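Local atomic coordinates of regulator of nonsense transcripts 2 (Homo sapiens, PDB entry 4CEM), a protein that acts as a factor of nonsense-mediated mRNA decay and folds here into the first of its three MIF4G domains. Residues His108-Phe113 / Ala154-Val159; Gln33-Ser38 / Phe113-Ala118. All blocks are in the same frame, centred on the assembly; numbering follows the deposited sequence.

Contact 1 of 2, residues His108-Phe113 / Ala154-Val159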
loop_
_atom_site.group_PDB
_atom_site.type_symbol
_atom_site.label_atom_id
_atom_site.label_comp_id
_atom_site.label_asym_id
_atom_site.label_seq_id
_atom_site.Cartn_x
_atom_site.Cartn_y
_atom_site.Cartn_z
ATOM N N HIS A 108 1.041 5.618 -13.818
ATOM C CA HIS A 108 1.500 6.087 -15.127
ATOM C C HIS A 108 0.502 7.025 -15.740
ATOM O O HIS A 108 0.882 8.070 -16.260
ATOM C CB HIS A 108 1.797 4.906 -16.065
ATOM C CG HIS A 108 1.901 5.286 -17.531
ATOM N ND1 HIS A 108 3.012 5.828 -18.066
ATOM C CD2 HIS A 108 0.986 5.159 -18.573
ATOM C CE1 HIS A 108 2.817 6.052 -19.374
ATOM N NE2 HIS A 108 1.575 5.640 -19.686
ATOM N N LEU A 109 -0.783 6.663 -15.693
ATOM C CA LEU A 109 -1.835 7.507 -16.265
ATOM C C LEU A 109 -1.974 8.779 -15.459
ATOM O O LEU A 109 -2.167 9.843 -16.032
ATOM C CB LEU A 109 -3.185 6.787 -16.345
ATOM C CG LEU A 109 -3.280 5.684 -17.410
ATOM C CD1 LEU A 109 -4.596 4.917 -17.309
ATOM C CD2 LEU A 109 -3.073 6.239 -18.814
ATOM N N CYS A 110 -1.861 8.673 -14.136
ATOM C CA CYS A 110 -1.899 9.862 -13.286
ATOM C C CYS A 110 -0.761 10.846 -13.619
ATOM O O CYS A 110 -0.937 12.063 -13.512
ATOM C CB CYS A 110 -1.867 9.483 -11.805
ATOM S SG CYS A 110 -3.389 8.743 -11.162
ATOM N N SER A 111 0.387 10.321 -14.053
ATOM C CA SER A 111 1.532 11.159 -14.420
ATOM C C SER A 111 1.327 11.866 -15.747
ATOM O O SER A 111 1.777 12.998 -15.922
ATOM C CB SER A 111 2.825 10.338 -14.468
ATOM O OG SER A 111 3.095 9.744 -13.210
ATOM N N LEU A 112 0.665 11.213 -16.698
ATOM C CA LEU A 112 0.369 11.876 -17.969
ATOM C C LEU A 112 -0.637 13.018 -17.748
ATOM O O LEU A 112 -0.500 14.090 -18.330
ATOM C CB LEU A 112 -0.151 10.886 -19.010
ATOM C CG LEU A 112 0.765 9.743 -19.462
ATOM C CD1 LEU A 112 -0.007 8.809 -20.382
ATOM C CD2 LEU A 112 2.010 10.271 -20.154
ATOM N N PHE A 113 -1.632 12.789 -16.898
ATOM C CA PHE A 113 -2.590 13.840 -16.519
ATOM C C PHE A 113 -1.863 14.997 -15.860
ATOM O O PHE A 113 -1.966 16.139 -16.292
ATOM C CB PHE A 113 -3.648 13.302 -15.545
ATOM C CG PHE A 113 -4.897 12.792 -16.211
ATOM C CD1 PHE A 113 -5.867 13.681 -16.666
ATOM C CD2 PHE A 113 -5.112 11.432 -16.377
ATOM C CE1 PHE A 113 -7.024 13.223 -17.272
ATOM C CE2 PHE A 113 -6.266 10.967 -16.985
ATOM C CZ PHE A 113 -7.224 11.863 -17.433
ATOM N N ALA A 154 0.481 6.413 -1.552
ATOM C CA ALA A 154 1.931 6.294 -1.309
ATOM C C ALA A 154 2.743 6.532 -2.586
ATOM O O ALA A 154 3.586 7.419 -2.612
ATOM C CB ALA A 154 2.269 4.939 -0.717
ATOM N N GLU A 155 2.478 5.771 -3.650
ATOM C CA GLU A 155 3.205 5.982 -4.910
ATOM C C GLU A 155 3.030 7.398 -5.418
ATOM O O GLU A 155 4.008 8.050 -5.796
ATOM C CB GLU A 155 2.762 5.018 -6.018
ATOM C CG GLU A 155 3.404 3.643 -5.968
ATOM C CD GLU A 155 4.921 3.663 -6.020
ATOM O OE1 GLU A 155 5.524 4.562 -6.638
ATOM O OE2 GLU A 155 5.516 2.753 -5.439
ATOM N N LEU A 156 1.784 7.873 -5.427
ATOM C CA LEU A 156 1.489 9.209 -5.939
ATOM C C LEU A 156 2.315 10.281 -5.229
ATOM O O LEU A 156 2.644 11.314 -5.818
ATOM C CB LEU A 156 -0.004 9.530 -5.813
ATOM C CG LEU A 156 -0.933 8.817 -6.794
ATOM C CD1 LEU A 156 -2.374 9.002 -6.358
ATOM C CD2 LEU A 156 -0.712 9.346 -8.198
ATOM N N THR A 157 2.642 10.043 -3.964
ATOM C CA THR A 157 3.528 10.941 -3.248
ATOM C C THR A 157 4.976 10.698 -3.698
ATOM O O THR A 157 5.657 11.618 -4.134
ATOM C CB THR A 157 3.372 10.781 -1.720
ATOM O OG1 THR A 157 1.978 10.769 -1.377
ATOM C CG2 THR A 157 4.070 11.913 -0.983
ATOM N N ILE A 158 5.430 9.452 -3.640
ATOM C CA ILE A 158 6.819 9.122 -3.993
ATOM C C ILE A 158 7.169 9.634 -5.377
ATOM O O ILE A 158 8.263 10.151 -5.613
ATOM C CB ILE A 158 7.077 7.608 -3.998
ATOM C CG1 ILE A 158 6.925 7.029 -2.598
ATOM C CG2 ILE A 158 8.481 7.327 -4.510
ATOM C CD1 ILE A 158 6.889 5.528 -2.580
ATOM N N VAL A 159 6.211 9.502 -6.276
ATOM C CA VAL A 159 6.372 9.870 -7.680
ATOM C C VAL A 159 6.187 11.379 -7.914
ATOM O O VAL A 159 6.286 11.852 -9.039
ATOM C CB VAL A 159 5.403 8.988 -8.515
ATOM C CG1 VAL A 159 4.620 9.778 -9.554
ATOM C CG2 VAL A 159 6.159 7.797 -9.085
#

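Contact 2 of 2, residues Gln33-Ser38 / Phe113-Ala118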
loop_
_atom_site.group_PDB
_atom_site.type_symbol
_atom_site.label_atom_id
_atom_site.label_comp_id
_atom_site.label_asym_id
_atom_site.label_seq_id
_atom_site.Cartn_x
_atom_site.Cartn_y
_atom_site.Cartn_z
ATOM N N GLN A 33 7.789 16.408 -10.854
ATOM C CA GLN A 33 8.176 17.634 -10.167
ATOM C C GLN A 33 8.519 18.740 -11.156
ATOM O O GLN A 33 8.263 19.914 -10.885
ATOM C CB GLN A 33 9.366 17.380 -9.246
ATOM C CG GLN A 33 9.045 16.461 -8.087
ATOM C CD GLN A 33 10.167 16.384 -7.075
ATOM O OE1 GLN A 33 11.343 16.496 -7.419
ATOM N NE2 GLN A 33 9.806 16.195 -5.815
ATOM N N ASN A 34 9.082 18.367 -12.305
ATOM C CA ASN A 34 9.475 19.344 -13.329
ATOM C C ASN A 34 8.347 19.740 -14.294
ATOM O O ASN A 34 8.536 20.596 -15.143
ATOM C CB ASN A 34 10.665 18.808 -14.125
ATOM C CG ASN A 34 11.580 19.908 -14.620
ATOM O OD1 ASN A 34 12.067 20.720 -13.835
ATOM N ND2 ASN A 34 11.837 19.929 -15.918
ATOM N N ALA A 35 7.172 19.135 -14.142
ATOM C CA ALA A 35 6.026 19.360 -15.040
ATOM C C ALA A 35 5.605 20.820 -15.279
ATOM O O ALA A 35 5.344 21.205 -16.420
ATOM C CB ALA A 35 4.822 18.568 -14.543
ATOM N N PRO A 36 5.515 21.634 -14.213
ATOM C CA PRO A 36 4.921 22.957 -14.384
ATOM C C PRO A 36 5.496 23.741 -15.547
ATOM O O PRO A 36 4.752 24.207 -16.415
ATOM C CB PRO A 36 5.244 23.657 -13.068
ATOM C CG PRO A 36 5.302 22.555 -12.078
ATOM C CD PRO A 36 5.889 21.384 -12.810
ATOM N N ASP A 37 6.816 23.843 -15.584
ATOM C CA ASP A 37 7.476 24.747 -16.513
ATOM C C ASP A 37 7.254 24.376 -17.975
ATOM O O ASP A 37 7.488 25.206 -18.847
ATOM C CB ASP A 37 8.972 24.832 -16.204
ATOM C CG ASP A 37 9.245 25.238 -14.764
ATOM O OD1 ASP A 37 8.673 26.254 -14.309
ATOM O OD2 ASP A 37 10.025 24.531 -14.088
ATOM N N SER A 38 6.801 23.153 -18.252
ATOM C CA SER A 38 6.555 22.739 -19.634
ATOM C C SER A 38 5.241 21.964 -19.854
ATOM O O SER A 38 5.227 20.932 -20.524
ATOM C CB SER A 38 7.745 21.929 -20.157
ATOM O OG SER A 38 7.674 20.583 -19.731
ATOM N N PHE A 113 -1.632 12.789 -16.898
ATOM C CA PHE A 113 -2.590 13.840 -16.519
ATOM C C PHE A 113 -1.863 14.997 -15.860
ATOM O O PHE A 113 -1.966 16.139 -16.292
ATOM C CB PHE A 113 -3.648 13.302 -15.545
ATOM C CG PHE A 113 -4.897 12.792 -16.211
ATOM C CD1 PHE A 113 -5.867 13.681 -16.666
ATOM C CD2 PHE A 113 -5.112 11.432 -16.377
ATOM C CE1 PHE A 113 -7.024 13.223 -17.272
ATOM C CE2 PHE A 113 -6.266 10.967 -16.985
ATOM C CZ PHE A 113 -7.224 11.863 -17.433
ATOM N N HIS A 114 -1.117 14.676 -14.810
ATOM C CA HIS A 114 -0.383 15.677 -14.049
ATOM C C HIS A 114 0.528 16.487 -14.913
ATOM O O HIS A 114 0.594 17.693 -14.758
ATOM C CB HIS A 114 0.422 15.011 -12.949
ATOM C CG HIS A 114 1.334 15.957 -12.208
ATOM N ND1 HIS A 114 0.869 16.981 -11.477
ATOM C CD2 HIS A 114 2.726 15.997 -12.109
ATOM C CE1 HIS A 114 1.906 17.648 -10.937
ATOM N NE2 HIS A 114 3.043 17.040 -11.328
ATOM N N GLN A 115 1.224 15.835 -15.843
ATOM C CA GLN A 115 2.196 16.522 -16.700
ATOM C C GLN A 115 1.530 17.398 -17.761
ATOM O O GLN A 115 2.160 18.318 -18.290
ATOM C CB GLN A 115 3.164 15.527 -17.357
ATOM C CG GLN A 115 4.188 14.931 -16.396
ATOM C CD GLN A 115 4.828 13.648 -16.916
ATOM O OE1 GLN A 115 5.186 13.551 -18.087
ATOM N NE2 GLN A 115 4.985 12.665 -16.041
ATOM N N ARG A 116 0.269 17.120 -18.078
ATOM C CA ARG A 116 -0.451 17.918 -19.062
ATOM C C ARG A 116 -1.340 19.001 -18.439
ATOM O O ARG A 116 -1.432 20.091 -18.994
ATOM C CB ARG A 116 -1.286 17.020 -19.966
ATOM C CG ARG A 116 -1.828 17.739 -21.189
ATOM C CD ARG A 116 -2.274 16.756 -22.254
ATOM N NE ARG A 116 -1.159 16.260 -23.058
ATOM C CZ ARG A 116 -1.291 15.422 -24.087
ATOM N NH1 ARG A 116 -2.490 14.968 -24.449
ATOM N NH2 ARG A 116 -0.218 15.032 -24.764
ATOM N N TYR A 117 -1.961 18.698 -17.294
ATOM C CA TYR A 117 -2.991 19.550 -16.684
ATOM C C TYR A 117 -2.697 19.989 -15.243
ATOM O O TYR A 117 -2.668 19.166 -14.326
ATOM C CB TYR A 117 -4.328 18.808 -16.680
ATOM C CG TYR A 117 -4.747 18.279 -18.031
ATOM C CD1 TYR A 117 -5.351 19.112 -18.969
ATOM C CD2 TYR A 117 -4.566 16.945 -18.365
ATOM C CE1 TYR A 117 -5.750 18.631 -20.204
ATOM C CE2 TYR A 117 -4.965 16.460 -19.599
ATOM C CZ TYR A 117 -5.553 17.308 -20.510
ATOM O OH TYR A 117 -5.944 16.835 -21.731
ATOM N N ALA A 118 -2.537 21.297 -15.049
ATOM C CA ALA A 118 -2.320 21.886 -13.722
ATOM C C ALA A 118 -3.417 21.573 -12.705
ATOM O O ALA A 118 -3.136 21.474 -11.517
ATOM C CB ALA A 118 -2.134 23.391 -13.843
#

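Contact 1 of 2, residues His108-Phe113 / Ala154-Val159
Cys110 and Leu156 make the apolar half of this contact. The delta methyl CD2 of Leu156 rests 3.8 Å from CB of Cys110 and also lies close to the thiol, 4.0 Å from SG. The bond from CA to CB of Cys110 points toward helix 143-158, whereas that of Leu156 runs along the interface; the branched end of the leucine makes up the difference, since CG sits anti to the carbonyl carbon (chi1 -73°) and CD2 reaches across. A small, weakly polar cysteine suits a place where a longer leucine arrives from the other helix, and Ile161, from the loop after helix 143-158, touches both side chains.

The second pair mixes polar and apolar character. Methyl CG1 of Val159 approaches OG of Ser111 at 4.0 Å, a van der Waals contact only. The serine hydroxyl is buried yet satisfied: it lies beside its own backbone N and hydrogen-bonds to the carbonyl O of Val107, one turn back, and to ND2 of Asn32. Asn32 also bonds to the carbonyl O of Val159, so one amide from helix 6-33 bridges the two segments.

Four buried residues thus join helix 103-116 to the end of helix 143-158 and the residue that follows it by sparse side-chain packing, the kind of helix-to-helix packing of which the all-helical MIF4G domain, a stack of helical hairpins related to HEAT repeats, is built.

Contact 2 of 2, residues Gln33-Ser38 / Phe113-Ala118
Ala35 meets helix 103-116 with its single methyl group, which touches two consecutive residues. CB of Ala35 lies 4.0 Å from CA of Gln115 and 4.1 Å from CG of the same residue, so the methyl packs against the root of the glutamine side chain. The same methyl approaches the imidazole of His114 obliquely, 4.0 Å from NE2 and 4.1 Å from CD2. The two backbones come within 5.0 Å between CA of Ala35 and CA of Gln115, a separation that suits a residue as small as alanine.

The torsions of the two larger residues divide their tasks. In His114, CG is anti to the backbone N (chi1 173°), which carries the ring out to the loop; in Gln115 it is anti to the carbonyl carbon instead, and the chain beyond CG is extended, taking the amide to the end of helix 6-33.

In the next shell, Asn32 holds both polar groups: its carbonyl O accepts a hydrogen bond from NE2 of His114, and its OD1 one from NE2 of Gln115. Arg39 binds the carbonyl O of His114 through NH2. On the loop side, the N of Ser38 bonds to the O of Ala35 at 3.0 Å, which closes a turn around Pro36 and Asp37; the proline ring favours such a bend. On the helix side, Tyr117 is the first residue to leave helical geometry, and its OH reaches the N of Leu82.

This is the packing of a loop against the C-terminal end of a helix: the chain leaving the long helix 6-33 is fastened to the last turn of helix 103-116, at the edge of the helical MIF4G fold.

From the N terminus, the chain runs along helix 6-33 into residues 33-38, where contact 2 later closes a loop of 74 residues by meeting the end of helix 103-116. Before that end is reached, residues 108-113 of the same helix open the loop that contact 1 closes, 40 residues on, at 154-159. The two loops therefore cross, their segments alternating along the sequence and overlapping at Phe113, with centres about 11 Å apart. Successive turns of helix 103-116 serve both: the earlier part joins helix 143-158, the last turn the loop after helix 6-33. Asn32, just before that loop, bonds to residues of both contacts.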